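Local coordinates for protein factor essential for expression of methicillin resistance (Staphylococcus aureus, PDB 1LRZ) that adds the second and third glycines of the pentaglycine interpeptide bridge of staphylococcal peptidoglycan, taking them from glycyl-tRNA, at residues 161-166 with 348-353; 226-231 with 317-322. All coordinates share one frame; numbering follows the deposited sequence.

Contact 1 (161-166 with 348-353)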
loop_
_atom_site.group_PDB
_atom_site.type_symbol
_atom_site.label_atom_id
_atom_site.label_comp_id
_atom_site.label_asym_id
_atom_site.label_seq_id
_atom_site.Cartn_x
_atom_site.Cartn_y
_atom_site.Cartn_z
ATOM N N LEU A 161 7.743 3.636 4.136
ATOM C CA LEU A 161 8.045 3.851 5.549
ATOM C C LEU A 161 8.753 2.626 6.120
ATOM O O LEU A 161 8.189 1.526 6.164
ATOM C CB LEU A 161 6.755 4.097 6.330
ATOM C CG LEU A 161 6.867 4.321 7.847
ATOM C CD1 LEU A 161 7.719 5.566 8.129
ATOM C CD2 LEU A 161 5.460 4.499 8.422
ATOM N N ASP A 162 9.991 2.822 6.564
ATOM C CA ASP A 162 10.779 1.733 7.120
ATOM C C ASP A 162 10.399 1.491 8.575
ATOM O O ASP A 162 10.435 2.409 9.403
ATOM C CB ASP A 162 12.269 2.056 6.999
ATOM C CG ASP A 162 13.152 0.969 7.593
ATOM O OD1 ASP A 162 12.657 -0.163 7.811
ATOM O OD2 ASP A 162 14.344 1.247 7.829
ATOM N N LEU A 163 10.030 0.254 8.890
ATOM C CA LEU A 163 9.620 -0.076 10.254
ATOM C C LEU A 163 10.648 -0.922 11.008
ATOM O O LEU A 163 10.443 -1.258 12.179
ATOM C CB LEU A 163 8.283 -0.819 10.222
ATOM C CG LEU A 163 7.078 -0.143 9.540
ATOM C CD1 LEU A 163 5.886 -1.090 9.601
ATOM C CD2 LEU A 163 6.738 1.182 10.217
ATOM N N LYS A 164 11.741 -1.282 10.339
ATOM C CA LYS A 164 12.762 -2.111 10.968
ATOM C C LYS A 164 13.242 -1.508 12.292
ATOM O O LYS A 164 13.651 -0.345 12.342
ATOM C CB LYS A 164 13.959 -2.301 10.027
ATOM C CG LYS A 164 15.023 -3.268 10.573
ATOM C CD LYS A 164 14.428 -4.675 10.735
ATOM C CE LYS A 164 15.411 -5.671 11.329
ATOM N NZ LYS A 164 14.812 -7.036 11.353
ATOM N N ASP A 165 13.176 -2.308 13.353
ATOM C CA ASP A 165 13.609 -1.906 14.692
ATOM C C ASP A 165 12.868 -0.711 15.293
ATOM O O ASP A 165 13.409 0.020 16.127
ATOM C CB ASP A 165 15.119 -1.633 14.704
ATOM C CG ASP A 165 15.943 -2.889 14.407
ATOM O OD1 ASP A 165 15.427 -4.004 14.628
ATOM O OD2 ASP A 165 17.102 -2.761 13.968
ATOM N N LYS A 166 11.625 -0.517 14.876
ATOM C CA LYS A 166 10.829 0.578 15.410
ATOM C C LYS A 166 9.549 0.079 16.040
ATOM O O LYS A 166 9.031 -0.972 15.659
ATOM C CB LYS A 166 10.527 1.599 14.306
ATOM C CG LYS A 166 11.689 2.538 14.101
ATOM C CD LYS A 166 11.707 3.187 12.752
ATOM C CE LYS A 166 12.956 4.055 12.633
ATOM N NZ LYS A 166 13.150 4.576 11.244
ATOM N N GLU A 348 -4.148 1.557 11.551
ATOM C CA GLU A 348 -4.477 0.144 11.731
ATOM C C GLU A 348 -3.485 -0.746 10.982
ATOM O O GLU A 348 -2.988 -1.727 11.527
ATOM C CB GLU A 348 -5.901 -0.146 11.226
ATOM C CG GLU A 348 -6.305 -1.638 11.199
ATOM C CD GLU A 348 -6.646 -2.198 12.577
ATOM O OE1 GLU A 348 -7.366 -1.515 13.340
ATOM O OE2 GLU A 348 -6.210 -3.330 12.900
ATOM N N MET A 349 -3.185 -0.393 9.739
ATOM C CA MET A 349 -2.294 -1.221 8.940
ATOM C C MET A 349 -0.810 -1.066 9.268
ATOM O O MET A 349 -0.040 -2.013 9.117
ATOM C CB MET A 349 -2.595 -1.001 7.459
ATOM C CG MET A 349 -4.054 -1.409 7.096
ATOM S SD MET A 349 -4.564 -3.096 7.653
ATOM C CE MET A 349 -3.349 -4.012 6.922
ATOM N N ILE A 350 -0.401 0.116 9.719
ATOM C CA ILE A 350 0.986 0.307 10.127
ATOM C C ILE A 350 1.179 -0.598 11.355
ATOM O O ILE A 350 2.212 -1.262 11.500
ATOM C CB ILE A 350 1.261 1.774 10.537
ATOM C CG1 ILE A 350 1.360 2.647 9.283
ATOM C CG2 ILE A 350 2.512 1.853 11.391
ATOM C CD1 ILE A 350 1.487 4.132 9.579
ATOM N N ASN A 351 0.173 -0.627 12.235
ATOM C CA ASN A 351 0.252 -1.466 13.431
ATOM C C ASN A 351 0.195 -2.943 13.087
ATOM O O ASN A 351 0.820 -3.768 13.769
ATOM C CB ASN A 351 -0.850 -1.099 14.427
ATOM C CG ASN A 351 -0.386 -0.040 15.415
ATOM O OD1 ASN A 351 0.415 -0.329 16.307
ATOM N ND2 ASN A 351 -0.854 1.199 15.238
ATOM N N TYR A 352 -0.553 -3.279 12.035
ATOM C CA TYR A 352 -0.637 -4.661 11.594
ATOM C C TYR A 352 0.804 -5.115 11.309
ATOM O O TYR A 352 1.260 -6.141 11.818
ATOM C CB TYR A 352 -1.470 -4.763 10.317
ATOM C CG TYR A 352 -1.581 -6.178 9.775
ATOM C CD1 TYR A 352 -2.782 -6.892 9.867
ATOM C CD2 TYR A 352 -0.479 -6.808 9.179
ATOM C CE1 TYR A 352 -2.885 -8.202 9.375
ATOM C CE2 TYR A 352 -0.566 -8.114 8.688
ATOM C CZ TYR A 352 -1.772 -8.802 8.789
ATOM O OH TYR A 352 -1.865 -10.087 8.314
ATOM N N ALA A 353 1.518 -4.330 10.502
ATOM C CA ALA A 353 2.905 -4.644 10.142
ATOM C C ALA A 353 3.825 -4.762 11.370
ATOM O O ALA A 353 4.620 -5.703 11.470
ATOM C CB ALA A 353 3.455 -3.583 9.177
#
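Where strand 157-162 of the larger mixed sheet runs out into a type II beta turn, Leu161 and Leu163 lean on helix 341-355, which packs over that sheet. Leu163 makes the closest touch: its CD1 methyl comes to 3.5 Å from CB of Ala353. The same CD1 lies 4.1 Å from the backbone O of Ile350, one helical turn back, while its other methyl, CD2, faces CG2 of Ile350 at 4.4 Å. CG of Leu163 stands beside its own backbone N (chi1 -57°), which sends both methyls to the helix. Leu161 meets Ile350 more lightly, CD2 to CD1 at 4.2 Å, the two side chains crossing at about a right angle. Tyr361 of the adjoining strand 360-365 also packs on Leu163 and Ile350. Between the two leucines, Asp162 turns its OD1 to the backbone N-H of Lys164 (2.9 Å), an Asx turn with the donor above the carboxylate plane. The type II beta turn, Leu163 to Lys166, is closed by Lys166 N on Leu163 O at 3.0 Å. No hydrogen bond joins the two segments: buried aliphatic groups make the contact, while the backbones of Leu161 and Leu163 bond to Tyr361 and Asp359.

Contact 2 (226-231 with 317-322); sequences YNRLKY and FFFINP
Arg228 meets the sheet with the root of its side chain rather than with its charge. Its CB sits at the edge of the Phe317 ring, near the ring plane, 3.8 Å from CZ and 3.9 Å from CE2 of that phenylalanine; this is the tight part of the contact. Phe317 gets there by holding CG anti to its backbone N (chi1 -158°), which carries the ring from strand 310-320 to the helix.

The flanks fit more loosely. The same CB approaches the edge of the Phe319 ring, 4.3 Å from CE2, and CZ of Phe319 in turn lies in the plane of the Phe317 ring. Leu229 CG stands 4.3 Å from CE1 of Phe317, in an oblique approach. On the more open side of the helix, Lys230 is exposed to solvent; its NZ hydrogen-bonds to Tyr231 OH at 3.1 Å, and its CG lies over one face of the Tyr231 ring. The Arg228 chain bends at chi2 (-61°), and its guanidinium makes a cation-pi contact with Phe224.

Helix 222-232 thus packs on strand 310-320 of the nine-stranded mixed sheet through Phe317 and Phe319, while the intervening Phe318 packs on helix 341-355. Helix and strand run in roughly the same direction, their short axes 33° apart and 10.8 Å at closest approach, so side chains have to bridge the gap. Phe204 and Tyr225 add their rings around Phe317, as Phe23 and Tyr232 do around Phe319. Helix 27-35 packs against the helix through Leu32, while strand 236-244 meets Leu229 and Phe317 through Val238.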
loop_
_atom_site.group_PDB
_atom_site.type_symbol
_atom_site.label_atom_id
_atom_site.label_comp_id
_atom_site.label_asym_id
_atom_site.label_seq_id
_atom_site.Cartn_x
_atom_site.Cartn_y
_atom_site.Cartn_z
ATOM N N TYR A 226 -12.713 -7.553 -6.703
ATOM C CA TYR A 226 -13.344 -8.799 -6.314
ATOM C C TYR A 226 -12.374 -9.973 -6.502
ATOM O O TYR A 226 -12.217 -10.813 -5.607
ATOM C CB TYR A 226 -14.613 -9.026 -7.137
ATOM C CG TYR A 226 -15.245 -10.379 -6.902
ATOM C CD1 TYR A 226 -16.080 -10.601 -5.812
ATOM C CD2 TYR A 226 -14.989 -11.447 -7.765
ATOM C CE1 TYR A 226 -16.647 -11.859 -5.584
ATOM C CE2 TYR A 226 -15.549 -12.705 -7.545
ATOM C CZ TYR A 226 -16.377 -12.905 -6.452
ATOM O OH TYR A 226 -16.925 -14.148 -6.216
ATOM N N ASN A 227 -11.710 -10.027 -7.655
ATOM C CA ASN A 227 -10.791 -11.133 -7.913
ATOM C C ASN A 227 -9.601 -11.166 -6.959
ATOM O O ASN A 227 -9.131 -12.243 -6.600
ATOM C CB ASN A 227 -10.296 -11.120 -9.365
ATOM C CG ASN A 227 -11.380 -11.544 -10.353
ATOM O OD1 ASN A 227 -12.303 -12.284 -9.995
ATOM N ND2 ASN A 227 -11.263 -11.093 -11.600
ATOM N N ARG A 228 -9.122 -9.995 -6.545
ATOM C CA ARG A 228 -7.991 -9.937 -5.620
ATOM C C ARG A 228 -8.437 -10.531 -4.281
ATOM O O ARG A 228 -7.724 -11.327 -3.673
ATOM C CB ARG A 228 -7.521 -8.489 -5.432
ATOM C CG ARG A 228 -7.091 -7.789 -6.717
ATOM C CD ARG A 228 -5.927 -8.502 -7.335
ATOM N NE ARG A 228 -5.442 -7.880 -8.567
ATOM C CZ ARG A 228 -6.120 -7.819 -9.709
ATOM N NH1 ARG A 228 -7.344 -8.326 -9.812
ATOM N NH2 ARG A 228 -5.542 -7.294 -10.776
ATOM N N LEU A 229 -9.620 -10.144 -3.820
ATOM C CA LEU A 229 -10.138 -10.689 -2.570
ATOM C C LEU A 229 -10.206 -12.204 -2.651
ATOM O O LEU A 229 -9.736 -12.909 -1.762
ATOM C CB LEU A 229 -11.545 -10.162 -2.287
ATOM C CG LEU A 229 -11.692 -8.777 -1.663
ATOM C CD1 LEU A 229 -13.180 -8.536 -1.325
ATOM C CD2 LEU A 229 -10.860 -8.700 -0.389
ATOM N N LYS A 230 -10.792 -12.696 -3.738
ATOM C CA LYS A 230 -10.960 -14.129 -3.943
ATOM C C LYS A 230 -9.667 -14.945 -4.030
ATOM O O LYS A 230 -9.540 -15.968 -3.361
ATOM C CB LYS A 230 -11.792 -14.365 -5.202
ATOM C CG LYS A 230 -12.113 -15.814 -5.488
ATOM C CD LYS A 230 -12.875 -15.925 -6.798
ATOM C CE LYS A 230 -13.296 -17.356 -7.097
ATOM N NZ LYS A 230 -13.911 -17.452 -8.460
ATOM N N TYR A 231 -8.710 -14.499 -4.841
ATOM C CA TYR A 231 -7.475 -15.257 -5.008
ATOM C C TYR A 231 -6.310 -14.940 -4.076
ATOM O O TYR A 231 -5.467 -15.802 -3.839
ATOM C CB TYR A 231 -7.017 -15.188 -6.466
ATOM C CG TYR A 231 -8.044 -15.764 -7.426
ATOM C CD1 TYR A 231 -8.978 -14.937 -8.050
ATOM C CD2 TYR A 231 -8.132 -17.142 -7.647
ATOM C CE1 TYR A 231 -9.981 -15.460 -8.866
ATOM C CE2 TYR A 231 -9.141 -17.683 -8.464
ATOM C CZ TYR A 231 -10.062 -16.829 -9.063
ATOM O OH TYR A 231 -11.090 -17.332 -9.829
ATOM N N PHE A 317 -7.518 -0.547 0.455
ATOM C CA PHE A 317 -7.349 -1.895 -0.085
ATOM C C PHE A 317 -5.858 -2.197 0.110
ATOM O O PHE A 317 -5.004 -1.538 -0.490
ATOM C CB PHE A 317 -7.696 -1.901 -1.569
ATOM C CG PHE A 317 -8.068 -3.248 -2.096
ATOM C CD1 PHE A 317 -9.348 -3.757 -1.894
ATOM C CD2 PHE A 317 -7.152 -4.002 -2.817
ATOM C CE1 PHE A 317 -9.711 -4.998 -2.406
ATOM C CE2 PHE A 317 -7.510 -5.249 -3.332
ATOM C CZ PHE A 317 -8.796 -5.741 -3.124
ATOM N N PHE A 318 -5.549 -3.187 0.943
ATOM C CA PHE A 318 -4.164 -3.510 1.261
ATOM C C PHE A 318 -3.691 -4.910 0.902
ATOM O O PHE A 318 -4.405 -5.890 1.115
ATOM C CB PHE A 318 -3.914 -3.340 2.762
ATOM C CG PHE A 318 -3.905 -1.914 3.239
ATOM C CD1 PHE A 318 -5.091 -1.207 3.396
ATOM C CD2 PHE A 318 -2.694 -1.287 3.556
ATOM C CE1 PHE A 318 -5.084 0.111 3.861
ATOM C CE2 PHE A 318 -2.669 0.024 4.018
ATOM C CZ PHE A 318 -3.872 0.731 4.173
ATOM N N PHE A 319 -2.469 -4.998 0.377
ATOM C CA PHE A 319 -1.858 -6.290 0.072
ATOM C C PHE A 319 -0.862 -6.576 1.198
ATOM O O PHE A 319 -0.103 -5.689 1.624
ATOM C CB PHE A 319 -1.166 -6.247 -1.289
ATOM C CG PHE A 319 -2.124 -6.054 -2.430
ATOM C CD1 PHE A 319 -1.847 -5.149 -3.449
ATOM C CD2 PHE A 319 -3.336 -6.745 -2.457
ATOM C CE1 PHE A 319 -2.765 -4.932 -4.479
ATOM C CE2 PHE A 319 -4.261 -6.535 -3.491
ATOM C CZ PHE A 319 -3.974 -5.626 -4.499
ATOM N N ILE A 320 -0.875 -7.810 1.694
ATOM C CA ILE A 320 -0.017 -8.178 2.806
ATOM C C ILE A 320 0.848 -9.386 2.493
ATOM O O ILE A 320 0.350 -10.476 2.232
ATOM C CB ILE A 320 -0.864 -8.488 4.080
ATOM C CG1 ILE A 320 -1.710 -7.265 4.463
ATOM C CG2 ILE A 320 0.039 -8.891 5.237
ATOM C CD1 ILE A 320 -2.976 -7.134 3.664
ATOM N N ASN A 321 2.153 -9.178 2.518
ATOM C CA ASN A 321 3.088 -10.249 2.261
ATOM C C ASN A 321 4.246 -10.089 3.231
ATOM O O ASN A 321 4.401 -9.036 3.860
ATOM C CB ASN A 321 3.543 -10.197 0.798
ATOM C CG ASN A 321 2.397 -10.488 -0.163
ATOM O OD1 ASN A 321 2.054 -11.650 -0.400
ATOM N ND2 ASN A 321 1.777 -9.430 -0.693
ATOM N N PRO A 322 5.061 -11.136 3.383
ATOM C CA PRO A 322 6.195 -11.056 4.309
ATOM C C PRO A 322 7.119 -9.854 4.116
ATOM O O PRO A 322 7.632 -9.299 5.087
ATOM C CB PRO A 322 6.917 -12.386 4.083
ATOM C CG PRO A 322 5.769 -13.325 3.741
ATOM C CD PRO A 322 4.977 -12.471 2.762
#

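How the contacts relate
From the N terminus the chain first passes 161-166, at the end of strand 157-162, then helix 222-232, the long helices 245-272 and 277-307, and strand 310-320, before reaching helix 341-355. Contact 2 closes the inner loop, which holds both long helices, and contact 1 closes the outer one around it; the two are nested and do not cross. Each sets a helix against a strand of the nine-stranded sheet: 341-355 against the end of 157-162, 222-232 against 310-320. Their centres are about 18 Å apart, yet they touch directly: Met349 CB lies 3.6 Å from Phe318 CE2, and Tyr352 CE2 lies 3.6 Å from Ile320 CG2.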